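Local coordinates for nonsense-mediated mRNA decay protein 2 (Saccharomyces cerevisiae, PDB 4LUN) that takes part in the nonsense-mediated decay of mRNAs with premature stop codons, interacts with Upf1 through its C-terminus, and is represented here by its N-terminal MIF4G domain, at residues N170-K175 / L183-R188; A115-F120 / R157-I162; E189-K194 / S237-F242; E78-V83 / L144-E149. All coordinates share one frame; numbering follows the deposited sequence.

Contact 1 (N170-K175 / L183-R188); sequences NFLQKK and LFSILR
A first torsion of 83° sets the Phe171 ring between its own backbone N and carbonyl carbon and aims it at helix 182-190, where Ser185 offers both a carbon and a hydroxyl to the turn facing it. The ring arrives edge first: CE1 of Phe171 lies 3.7 Å from the carbonyl O of Ser185, close to the ring plane, and CA of Ile186 is met at the same edge. On one face of this ring sits CG of the next residue, Leu172, 3.4 Å above the plane and offset toward the rim. From there the CD2 methyl of Leu172 reaches CB of Ser185 at 3.6 Å. Serine suits this site because its short side chain admits the methyl close to the helix and still carries a polar tip. That tip faces Lys175, whose chain bends only at its last torsion, bringing CE to 3.8 Å from Ser185 OG. A water joins the two residues, 2.8 Å from Ser185 OG and weakly held by Lys175 NZ at 3.3 Å; it also lies in the plane of the Phe184 ring, at its edge. The loop between helices 130-152 and 182-190 of the MIF4G domain thus folds back onto the second helix, where Ile186 also packs on Phe120 and Phe147. Phe171 and Leu172 supply the apolar part, and Lys175 with the water the more polar border. Because its polar link is a single water with one weak bond, the contact probably owes more to packing than to hydrogen bonding.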
# COMPACT_ATOMS: atom_id res chain seq x y z
N ASN A 170 -0.43 -10.32 13.24
CA ASN A 170 -1.17 -11.58 13.30
C ASN A 170 -1.47 -12.19 11.94
O ASN A 170 -1.37 -13.40 11.76
CB ASN A 170 -2.49 -11.40 14.07
CG ASN A 170 -2.28 -11.21 15.56
OD1 ASN A 170 -1.21 -10.79 16.00
ND2 ASN A 170 -3.31 -11.52 16.34
N PHE A 171 -1.83 -11.35 10.97
CA PHE A 171 -2.28 -11.88 9.68
C PHE A 171 -1.17 -12.51 8.86
O PHE A 171 -1.43 -13.20 7.89
CB PHE A 171 -3.04 -10.81 8.87
CG PHE A 171 -2.15 -9.87 8.08
CD1 PHE A 171 -1.91 -10.09 6.74
CD2 PHE A 171 -1.64 -8.72 8.67
CE1 PHE A 171 -1.13 -9.22 6.01
CE2 PHE A 171 -0.85 -7.85 7.94
CZ PHE A 171 -0.60 -8.10 6.61
N LEU A 172 0.08 -12.28 9.28
CA LEU A 172 1.23 -12.82 8.55
C LEU A 172 1.90 -13.94 9.34
O LEU A 172 2.95 -14.43 8.93
CB LEU A 172 2.25 -11.72 8.29
CG LEU A 172 1.79 -10.61 7.34
CD1 LEU A 172 2.75 -9.45 7.39
CD2 LEU A 172 1.70 -11.16 5.92
N GLN A 173 1.31 -14.33 10.47
CA GLN A 173 1.96 -15.31 11.35
C GLN A 173 1.63 -16.75 10.97
O GLN A 173 0.67 -17.01 10.24
CB GLN A 173 1.55 -15.08 12.81
CG GLN A 173 2.20 -13.86 13.46
CD GLN A 173 1.72 -13.64 14.88
OE1 GLN A 173 1.03 -14.49 15.45
NE2 GLN A 173 2.08 -12.50 15.46
N LYS A 174 2.45 -17.67 11.48
CA LYS A 174 2.21 -19.11 11.37
C LYS A 174 2.36 -19.66 9.95
O LYS A 174 1.87 -20.76 9.65
CB LYS A 174 0.83 -19.48 11.95
CG LYS A 174 0.63 -19.10 13.41
CD LYS A 174 1.67 -19.77 14.31
CE LYS A 174 1.27 -19.69 15.78
NZ LYS A 174 1.17 -18.29 16.29
N LYS A 175 3.06 -18.93 9.09
CA LYS A 175 3.30 -19.42 7.74
C LYS A 175 4.28 -20.59 7.75
O LYS A 175 5.34 -20.50 8.37
CB LYS A 175 3.82 -18.30 6.84
CG LYS A 175 2.85 -17.14 6.69
CD LYS A 175 3.32 -16.15 5.62
CE LYS A 175 2.23 -15.13 5.31
NZ LYS A 175 1.00 -15.81 4.79
N LEU A 183 4.09 -8.90 -0.97
CA LEU A 183 3.05 -8.03 -1.51
C LEU A 183 1.73 -8.75 -1.71
O LEU A 183 0.68 -8.17 -1.52
CB LEU A 183 3.47 -7.38 -2.83
CG LEU A 183 4.39 -6.17 -2.71
CD1 LEU A 183 5.01 -5.85 -4.08
CD2 LEU A 183 3.59 -4.97 -2.18
N PHE A 184 1.78 -10.01 -2.14
CA PHE A 184 0.57 -10.80 -2.31
C PHE A 184 -0.14 -10.95 -0.95
O PHE A 184 -1.36 -10.77 -0.85
CB PHE A 184 0.92 -12.19 -2.92
CG PHE A 184 -0.25 -13.15 -2.99
CD1 PHE A 184 -1.00 -13.28 -4.16
CD2 PHE A 184 -0.57 -13.94 -1.90
CE1 PHE A 184 -2.05 -14.18 -4.22
CE2 PHE A 184 -1.63 -14.83 -1.96
CZ PHE A 184 -2.37 -14.95 -3.12
N SER A 185 0.64 -11.24 0.08
CA SER A 185 0.10 -11.43 1.43
C SER A 185 -0.56 -10.17 1.94
O SER A 185 -1.68 -10.20 2.47
CB SER A 185 1.18 -11.91 2.40
OG SER A 185 1.65 -13.19 2.04
N ILE A 186 0.12 -9.05 1.75
CA ILE A 186 -0.43 -7.75 2.15
C ILE A 186 -1.73 -7.42 1.40
O ILE A 186 -2.74 -7.00 2.00
CB ILE A 186 0.62 -6.65 1.91
CG1 ILE A 186 1.78 -6.83 2.89
CG2 ILE A 186 0.02 -5.24 2.06
CD1 ILE A 186 3.02 -6.02 2.50
N LEU A 187 -1.71 -7.57 0.09
CA LEU A 187 -2.90 -7.21 -0.69
C LEU A 187 -4.08 -8.14 -0.42
O LEU A 187 -5.23 -7.69 -0.37
CB LEU A 187 -2.57 -7.14 -2.18
CG LEU A 187 -1.85 -5.85 -2.54
CD1 LEU A 187 -1.03 -6.00 -3.82
CD2 LEU A 187 -2.92 -4.77 -2.69
N ARG A 188 -3.81 -9.43 -0.23
CA ARG A 188 -4.91 -10.34 0.08
C ARG A 188 -5.62 -9.97 1.38
O ARG A 188 -6.84 -10.17 1.52
CB ARG A 188 -4.43 -11.79 0.16
CG ARG A 188 -5.60 -12.77 0.08
CD ARG A 188 -5.23 -14.05 -0.62
NE ARG A 188 -4.56 -14.97 0.29
CZ ARG A 188 -4.44 -16.28 0.06
NH1 ARG A 188 -4.95 -16.81 -1.04
NH2 ARG A 188 -3.81 -17.05 0.94
O HOH W 1 -0.29 -15.17 1.86

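Contact 2 (A115-F120 / R157-I162); sequences AFLQAF and RTLDDI
Leu117 pushes one methyl, CD1, against two side chains of the 157-162 loop at once: CD2 of Leu159 lies 3.8 Å from Leu117 CD1, and CD1 of Ile162 lies 4.0 Å from the same atom. The side chains cross obliquely in both pairs, so methyl meets methyl without either chain running alongside the other. Leu159 reaches the contact with its far end. Its CG stands beside the backbone N (chi1 -67°), and the branch beyond it brings CD2 to Leu117, while Ile162 extends its longer branch, CG1 to CD1, to the same place. Branched aliphatic residues suit such a spot, since they fill it with carbon and bring no polar group that would need a partner. In the all-helical, HEAT-like MIF4G domain this joins the C-terminal end region of helix 106-116 to the long loop that follows helix 130-152. The loop is shaped from within. Thr158 OG1 accepts from the backbone N of Asp160 at 3.1 Å, an ST turn that leads into the 3-10 segment 159-161. Arg157 grips Asp161 side-on, NE to OD1 at 2.9 Å and NH2 to OD2 at 3.0 Å, one nitrogen to each oxygen. Both oxygens are met on the syn side, the NE bond nearly straight (167°) and in the guanidinium plane, so arginine and carboxylate hold each other's rotation. Arg157 also makes a cation-pi contact with Trp17, and Asp160 forms a salt bridge with Lys179. Leu117 itself continues inward onto Phe147 and Ile186, and Ile162 packs on Ile168.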
# COMPACT_ATOMS: atom_id res chain seq x y z
N ALA A 115 7.43 -3.82 12.33
CA ALA A 115 6.54 -2.81 12.89
C ALA A 115 5.73 -2.15 11.78
O ALA A 115 4.54 -1.85 11.96
CB ALA A 115 7.34 -1.76 13.65
N PHE A 116 6.38 -1.89 10.64
CA PHE A 116 5.67 -1.24 9.54
C PHE A 116 4.51 -2.10 9.01
O PHE A 116 3.46 -1.57 8.65
CB PHE A 116 6.64 -0.88 8.40
CG PHE A 116 6.02 -0.00 7.34
CD1 PHE A 116 6.04 1.38 7.46
CD2 PHE A 116 5.39 -0.56 6.24
CE1 PHE A 116 5.44 2.19 6.49
CE2 PHE A 116 4.81 0.23 5.27
CZ PHE A 116 4.83 1.61 5.40
N LEU A 117 4.68 -3.42 8.99
CA LEU A 117 3.67 -4.33 8.46
C LEU A 117 2.38 -4.32 9.28
O LEU A 117 1.32 -4.75 8.80
CB LEU A 117 4.22 -5.75 8.36
CG LEU A 117 5.23 -5.99 7.24
CD1 LEU A 117 5.96 -7.34 7.43
CD2 LEU A 117 4.51 -5.96 5.88
N GLN A 118 2.47 -3.84 10.53
CA GLN A 118 1.29 -3.74 11.38
C GLN A 118 0.27 -2.79 10.75
O GLN A 118 -0.93 -2.89 11.03
CB GLN A 118 1.68 -3.27 12.78
CG GLN A 118 0.53 -3.19 13.78
CD GLN A 118 -0.17 -4.52 13.99
OE1 GLN A 118 0.46 -5.57 14.05
NE2 GLN A 118 -1.50 -4.48 14.10
N ALA A 119 0.73 -1.91 9.87
CA ALA A 119 -0.16 -0.95 9.20
C ALA A 119 -1.18 -1.61 8.29
O ALA A 119 -2.19 -1.01 7.89
CB ALA A 119 0.67 0.06 8.42
N PHE A 120 -0.92 -2.88 7.96
CA PHE A 120 -1.75 -3.61 7.02
C PHE A 120 -2.70 -4.60 7.69
O PHE A 120 -3.51 -5.23 7.02
CB PHE A 120 -0.85 -4.33 6.00
CG PHE A 120 0.00 -3.39 5.21
CD1 PHE A 120 -0.59 -2.32 4.53
CD2 PHE A 120 1.37 -3.54 5.16
CE1 PHE A 120 0.18 -1.42 3.82
CE2 PHE A 120 2.16 -2.64 4.45
CZ PHE A 120 1.56 -1.58 3.77
N ARG A 157 11.85 -6.99 1.63
CA ARG A 157 11.79 -8.06 0.64
C ARG A 157 10.87 -9.21 0.98
O ARG A 157 10.09 -9.66 0.13
CB ARG A 157 13.19 -8.63 0.41
CG ARG A 157 14.26 -7.56 0.26
CD ARG A 157 15.61 -8.19 -0.08
NE ARG A 157 16.16 -9.00 1.01
CZ ARG A 157 17.28 -9.70 0.91
NH1 ARG A 157 17.98 -9.69 -0.22
NH2 ARG A 157 17.72 -10.42 1.94
N THR A 158 10.98 -9.73 2.20
CA THR A 158 10.32 -10.98 2.53
C THR A 158 10.21 -11.13 4.04
O THR A 158 10.99 -10.53 4.78
CB THR A 158 11.10 -12.19 1.94
OG1 THR A 158 10.54 -13.42 2.41
CG2 THR A 158 12.57 -12.13 2.37
N LEU A 159 9.25 -11.92 4.51
CA LEU A 159 9.16 -12.20 5.93
C LEU A 159 10.39 -12.96 6.40
O LEU A 159 10.70 -12.97 7.58
CB LEU A 159 7.91 -13.01 6.26
CG LEU A 159 6.57 -12.30 6.05
CD1 LEU A 159 5.41 -13.26 6.23
CD2 LEU A 159 6.42 -11.12 7.01
N ASP A 160 11.09 -13.60 5.47
CA ASP A 160 12.27 -14.38 5.82
C ASP A 160 13.43 -13.52 6.36
O ASP A 160 14.38 -14.05 6.95
CB ASP A 160 12.75 -15.22 4.63
CG ASP A 160 11.89 -16.45 4.40
OD1 ASP A 160 11.09 -16.79 5.29
OD2 ASP A 160 12.03 -17.08 3.32
N ASP A 161 13.36 -12.21 6.17
CA ASP A 161 14.40 -11.29 6.63
C ASP A 161 14.17 -10.85 8.07
O ASP A 161 15.05 -10.25 8.69
CB ASP A 161 14.44 -10.02 5.77
CG ASP A 161 15.04 -10.26 4.40
OD1 ASP A 161 14.69 -9.49 3.48
OD2 ASP A 161 15.86 -11.18 4.23
N ILE A 162 12.97 -11.11 8.59
CA ILE A 162 12.64 -10.66 9.93
C ILE A 162 13.16 -11.67 10.95
O ILE A 162 13.00 -12.88 10.77
CB ILE A 162 11.13 -10.43 10.10
CG1 ILE A 162 10.63 -9.48 9.00
CG2 ILE A 162 10.82 -9.85 11.47
CD1 ILE A 162 9.15 -9.16 9.08

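Contact 3 (E189-K194 / S237-F242); sequences EILNYK and SLFKNF
Leading up to Phe239 and Phe242, the two rings that receive Leu191, Ser237 gives its carbonyl O to two donors of Asn241: the backbone N, and ND2 at 2.9 Å from the opposite face of the carbonyl plane. Leu238 points toward the 189-194 segment and packs on Phe184 and Leu187. One residue on, CE2 of Phe239 approaches CD1 of Leu191 at 4.4 Å, and the same ring meets that of Phe215. In this HEAT-like MIF4G domain, helix 231-271 takes up the turn that follows helix 182-190. That turn, type I from Ile190 to Tyr193, presents Leu191 to the helix. Asn241 is exposed and turns its amide back to Ser237 O, which suits a polar residue there. Phe242 carries the main overlap: with CG anti to its backbone N (chi1 -172°), it brings CE1 to 3.8 Å from CB of Leu191. CD1 of Leu191 lies over one face of the ring, 4.0 Å above the plane and offset toward the rim. Replacing Phe242 by an alanine is likely to open a gap beside Leu191 and leave Phe195 without the ring it meets.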
# COMPACT_ATOMS: atom_id res chain seq x y z
N GLU A 189 -4.87 -9.43 2.33
CA GLU A 189 -5.45 -8.95 3.58
C GLU A 189 -6.26 -7.66 3.37
O GLU A 189 -7.45 -7.63 3.63
CB GLU A 189 -4.36 -8.74 4.65
CG GLU A 189 -4.83 -7.99 5.93
CD GLU A 189 -5.52 -8.89 6.95
OE1 GLU A 189 -5.83 -10.06 6.61
OE2 GLU A 189 -5.75 -8.44 8.10
N ILE A 190 -5.61 -6.61 2.88
CA ILE A 190 -6.25 -5.29 2.86
C ILE A 190 -7.40 -5.16 1.85
O ILE A 190 -8.31 -4.37 2.04
CB ILE A 190 -5.22 -4.14 2.71
CG1 ILE A 190 -4.53 -4.18 1.33
CG2 ILE A 190 -4.19 -4.20 3.87
CD1 ILE A 190 -3.42 -3.12 1.20
N LEU A 191 -7.38 -5.96 0.79
CA LEU A 191 -8.47 -5.91 -0.17
C LEU A 191 -9.74 -6.53 0.38
O LEU A 191 -10.82 -6.36 -0.18
CB LEU A 191 -8.08 -6.60 -1.47
CG LEU A 191 -7.00 -5.87 -2.26
CD1 LEU A 191 -6.67 -6.67 -3.51
CD2 LEU A 191 -7.46 -4.48 -2.63
N ASN A 192 -9.60 -7.25 1.50
CA ASN A 192 -10.70 -8.06 2.01
C ASN A 192 -11.27 -7.59 3.36
O ASN A 192 -11.77 -8.39 4.15
CB ASN A 192 -10.30 -9.53 2.07
CG ASN A 192 -10.26 -10.18 0.69
OD1 ASN A 192 -11.31 -10.47 0.11
ND2 ASN A 192 -9.06 -10.39 0.16
N TYR A 193 -11.19 -6.30 3.61
CA TYR A 193 -11.89 -5.74 4.77
C TYR A 193 -13.17 -5.07 4.29
O TYR A 193 -13.11 -4.07 3.57
CB TYR A 193 -11.02 -4.74 5.51
CG TYR A 193 -11.74 -4.08 6.68
CD1 TYR A 193 -12.06 -4.81 7.83
CD2 TYR A 193 -12.09 -2.74 6.63
CE1 TYR A 193 -12.72 -4.21 8.89
CE2 TYR A 193 -12.75 -2.14 7.69
CZ TYR A 193 -13.07 -2.87 8.82
OH TYR A 193 -13.72 -2.25 9.88
N LYS A 194 -14.31 -5.64 4.66
CA LYS A 194 -15.62 -5.10 4.27
C LYS A 194 -15.72 -4.90 2.76
O LYS A 194 -16.18 -3.86 2.30
CB LYS A 194 -15.92 -3.79 5.01
CG LYS A 194 -15.95 -3.92 6.52
CD LYS A 194 -17.17 -4.71 6.98
CE LYS A 194 -18.44 -4.12 6.41
NZ LYS A 194 -19.64 -4.59 7.15
N SER A 237 -2.98 -13.32 -10.51
CA SER A 237 -4.02 -14.24 -10.04
C SER A 237 -4.92 -13.55 -9.02
O SER A 237 -6.16 -13.62 -9.10
CB SER A 237 -3.41 -15.48 -9.40
OG SER A 237 -4.42 -16.25 -8.75
N LEU A 238 -4.30 -12.88 -8.06
CA LEU A 238 -5.04 -12.18 -7.02
C LEU A 238 -5.95 -11.11 -7.60
O LEU A 238 -7.11 -10.99 -7.20
CB LEU A 238 -4.07 -11.52 -6.04
CG LEU A 238 -4.64 -10.74 -4.86
CD1 LEU A 238 -5.51 -11.64 -4.01
CD2 LEU A 238 -3.51 -10.14 -4.04
N PHE A 239 -5.44 -10.34 -8.55
CA PHE A 239 -6.22 -9.23 -9.07
C PHE A 239 -7.32 -9.68 -10.02
O PHE A 239 -8.40 -9.11 -10.03
CB PHE A 239 -5.34 -8.13 -9.68
CG PHE A 239 -4.80 -7.16 -8.68
CD1 PHE A 239 -5.14 -5.81 -8.74
CD2 PHE A 239 -4.02 -7.60 -7.62
CE1 PHE A 239 -4.66 -4.92 -7.79
CE2 PHE A 239 -3.54 -6.70 -6.66
CZ PHE A 239 -3.86 -5.36 -6.76
N LYS A 240 -7.06 -10.73 -10.79
CA LYS A 240 -8.09 -11.30 -11.67
C LYS A 240 -9.24 -11.91 -10.85
O LYS A 240 -10.40 -11.77 -11.20
CB LYS A 240 -7.49 -12.29 -12.67
CG LYS A 240 -6.75 -11.58 -13.81
CD LYS A 240 -6.19 -12.55 -14.83
CE LYS A 240 -5.16 -11.87 -15.74
NZ LYS A 240 -5.78 -10.92 -16.69
N ASN A 241 -8.91 -12.57 -9.74
CA ASN A 241 -9.96 -12.99 -8.81
C ASN A 241 -10.73 -11.82 -8.22
O ASN A 241 -11.95 -11.88 -8.06
CB ASN A 241 -9.38 -13.84 -7.69
CG ASN A 241 -9.23 -15.29 -8.08
OD1 ASN A 241 -10.23 -16.01 -8.19
ND2 ASN A 241 -8.00 -15.72 -8.32
N PHE A 242 -10.01 -10.75 -7.90
CA PHE A 242 -10.63 -9.57 -7.31
C PHE A 242 -11.52 -8.91 -8.35
O PHE A 242 -12.59 -8.39 -8.03
CB PHE A 242 -9.55 -8.60 -6.82
CG PHE A 242 -10.09 -7.45 -6.03
CD1 PHE A 242 -10.41 -7.60 -4.69
CD2 PHE A 242 -10.27 -6.23 -6.63
CE1 PHE A 242 -10.92 -6.53 -3.96
CE2 PHE A 242 -10.78 -5.15 -5.92
CZ PHE A 242 -11.10 -5.30 -4.57

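Contact 4 (E78-V83 / L144-E149); sequences ECLLNV and LRVFTE
Apolar packing does the work between the two segments, and Val146 receives all of it. Its CG1 methyl, anti to the backbone N (chi1 167°), meets Leu80, with CD1 of Leu80 3.9 Å from Val146 CG1 and Leu80 CG about as near. The other branch, CG2 of Val146, faces CB of Val83 at 4.1 Å. Valine suits this place because its two methyls fork from CB close to the helix, one for each partner. Leu80 reaches it with a first torsion of -148°, about 30° from staggered, which is consistent with a pose adjusted to its neighbours.

Hydrogen bonds act within the second helix. The hydroxyl of buried Thr148 donates to the carbonyl O of Leu144 at 2.8 Å, and Thr148 N reaches that oxygen from the opposite face of its plane at 3.0 Å; a threonine can thus sit in the interior with its polar atom satisfied by its own helix.

Charge pairs one turn apart: NE of Arg145 binds OE2 of Glu149 at 3.0 Å, nearly straight (166°), in the guanidinium plane and on the anti lone pair. NH2 of Arg145 adds a weak bond to the same Glu149 oxygen at 3.5 Å and has a further partner in Asn87, so the guanidinium probably turns little.

The contact thus joins helix 69-81 to helix 130-152, near the centre of the chain. Helix 106-116 sends Phe116 against Leu80 and Phe147, while helices 182-190 and 201-210 take up other sides of helix 130-152 through Phe147, Leu144 and Thr148.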
# COMPACT_ATOMS: atom_id res chain seq x y z
N GLU A 78 7.50 5.67 12.86
CA GLU A 78 6.46 6.69 12.92
C GLU A 78 6.50 7.60 11.70
O GLU A 78 5.47 7.88 11.09
CB GLU A 78 6.60 7.50 14.21
CG GLU A 78 5.29 7.96 14.80
CD GLU A 78 5.33 8.03 16.32
OE1 GLU A 78 4.45 7.41 16.96
OE2 GLU A 78 6.23 8.70 16.86
N CYS A 79 7.70 8.06 11.34
CA CYS A 79 7.85 8.93 10.17
C CYS A 79 7.41 8.25 8.88
O CYS A 79 6.77 8.87 8.03
CB CYS A 79 9.29 9.41 10.03
SG CYS A 79 9.83 10.45 11.39
N LEU A 80 7.77 6.98 8.73
CA LEU A 80 7.46 6.24 7.51
C LEU A 80 5.96 6.05 7.34
O LEU A 80 5.41 6.18 6.24
CB LEU A 80 8.16 4.88 7.52
CG LEU A 80 8.58 4.35 6.16
CD1 LEU A 80 9.32 5.44 5.39
CD2 LEU A 80 9.46 3.12 6.35
N LEU A 81 5.29 5.74 8.45
CA LEU A 81 3.86 5.50 8.42
C LEU A 81 3.09 6.79 8.13
O LEU A 81 1.94 6.75 7.72
CB LEU A 81 3.39 4.89 9.74
CG LEU A 81 3.81 3.46 10.06
CD1 LEU A 81 3.42 3.09 11.49
CD2 LEU A 81 3.17 2.49 9.09
N ASN A 82 3.74 7.93 8.34
CA ASN A 82 3.09 9.22 8.17
C ASN A 82 3.57 10.02 6.96
O ASN A 82 3.27 11.20 6.84
CB ASN A 82 3.24 10.06 9.44
CG ASN A 82 2.45 9.48 10.61
OD1 ASN A 82 1.27 9.18 10.49
ND2 ASN A 82 3.11 9.34 11.75
N VAL A 83 4.32 9.38 6.07
CA VAL A 83 4.75 10.04 4.84
C VAL A 83 3.53 10.50 4.05
O VAL A 83 2.57 9.74 3.89
CB VAL A 83 5.63 9.11 3.97
CG1 VAL A 83 6.00 9.80 2.66
CG2 VAL A 83 6.89 8.71 4.72
N LEU A 144 0.80 1.40 1.69
CA LEU A 144 1.08 0.40 0.68
C LEU A 144 2.03 0.96 -0.37
O LEU A 144 2.93 0.26 -0.84
CB LEU A 144 -0.22 -0.08 0.01
CG LEU A 144 -0.12 -1.05 -1.17
CD1 LEU A 144 0.45 -2.40 -0.72
CD2 LEU A 144 -1.49 -1.23 -1.80
N ARG A 145 1.86 2.23 -0.72
CA ARG A 145 2.70 2.81 -1.76
C ARG A 145 4.14 2.87 -1.29
O ARG A 145 5.07 2.46 -2.00
CB ARG A 145 2.19 4.21 -2.12
CG ARG A 145 2.85 4.80 -3.35
CD ARG A 145 4.01 5.69 -3.00
NE ARG A 145 4.69 6.17 -4.19
CZ ARG A 145 4.41 7.32 -4.79
NH1 ARG A 145 3.45 8.11 -4.30
NH2 ARG A 145 5.08 7.69 -5.87
N VAL A 146 4.32 3.34 -0.06
CA VAL A 146 5.66 3.48 0.52
C VAL A 146 6.31 2.12 0.69
O VAL A 146 7.51 1.95 0.41
CB VAL A 146 5.60 4.26 1.85
CG1 VAL A 146 6.92 4.14 2.61
CG2 VAL A 146 5.27 5.74 1.58
N PHE A 147 5.53 1.14 1.16
CA PHE A 147 6.04 -0.21 1.30
C PHE A 147 6.57 -0.71 -0.03
O PHE A 147 7.66 -1.29 -0.09
CB PHE A 147 4.97 -1.19 1.77
CG PHE A 147 5.43 -2.61 1.75
CD1 PHE A 147 6.07 -3.15 2.86
CD2 PHE A 147 5.26 -3.40 0.62
CE1 PHE A 147 6.54 -4.46 2.84
CE2 PHE A 147 5.73 -4.70 0.60
CZ PHE A 147 6.37 -5.23 1.72
N THR A 148 5.79 -0.50 -1.08
CA THR A 148 6.12 -1.05 -2.39
C THR A 148 7.37 -0.40 -2.97
O THR A 148 8.20 -1.08 -3.60
CB THR A 148 4.92 -0.96 -3.35
OG1 THR A 148 3.81 -1.63 -2.74
CG2 THR A 148 5.23 -1.68 -4.65
N GLU A 149 7.52 0.90 -2.74
CA GLU A 149 8.70 1.60 -3.24
C GLU A 149 9.95 1.06 -2.55
O GLU A 149 11.01 0.93 -3.19
CB GLU A 149 8.59 3.12 -3.02
CG GLU A 149 7.41 3.82 -3.68
CD GLU A 149 7.53 3.95 -5.20
OE1 GLU A 149 8.49 3.40 -5.80
OE2 GLU A 149 6.64 4.60 -5.79

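Contacts 1, 3 and 4 are buried, whereas contact 2 is only partly so, though all four belong to the MIF4G domain. Contact 4 sits nearest the chain's centre and joins two helices far apart in sequence by aliphatic packing. Contacts 1 and 3 share helix 182-190: the loop before that helix folds onto it in contact 1, with a water at the border, while in contact 3 the turn at its far end sets a leucine against two rings of helix 231-271. Contact 2 is the smallest in area and has its ion pair inside the loop. It borders contact 1, where Lys175 packs on Leu159, and contact 4, where Phe116 meets Leu81.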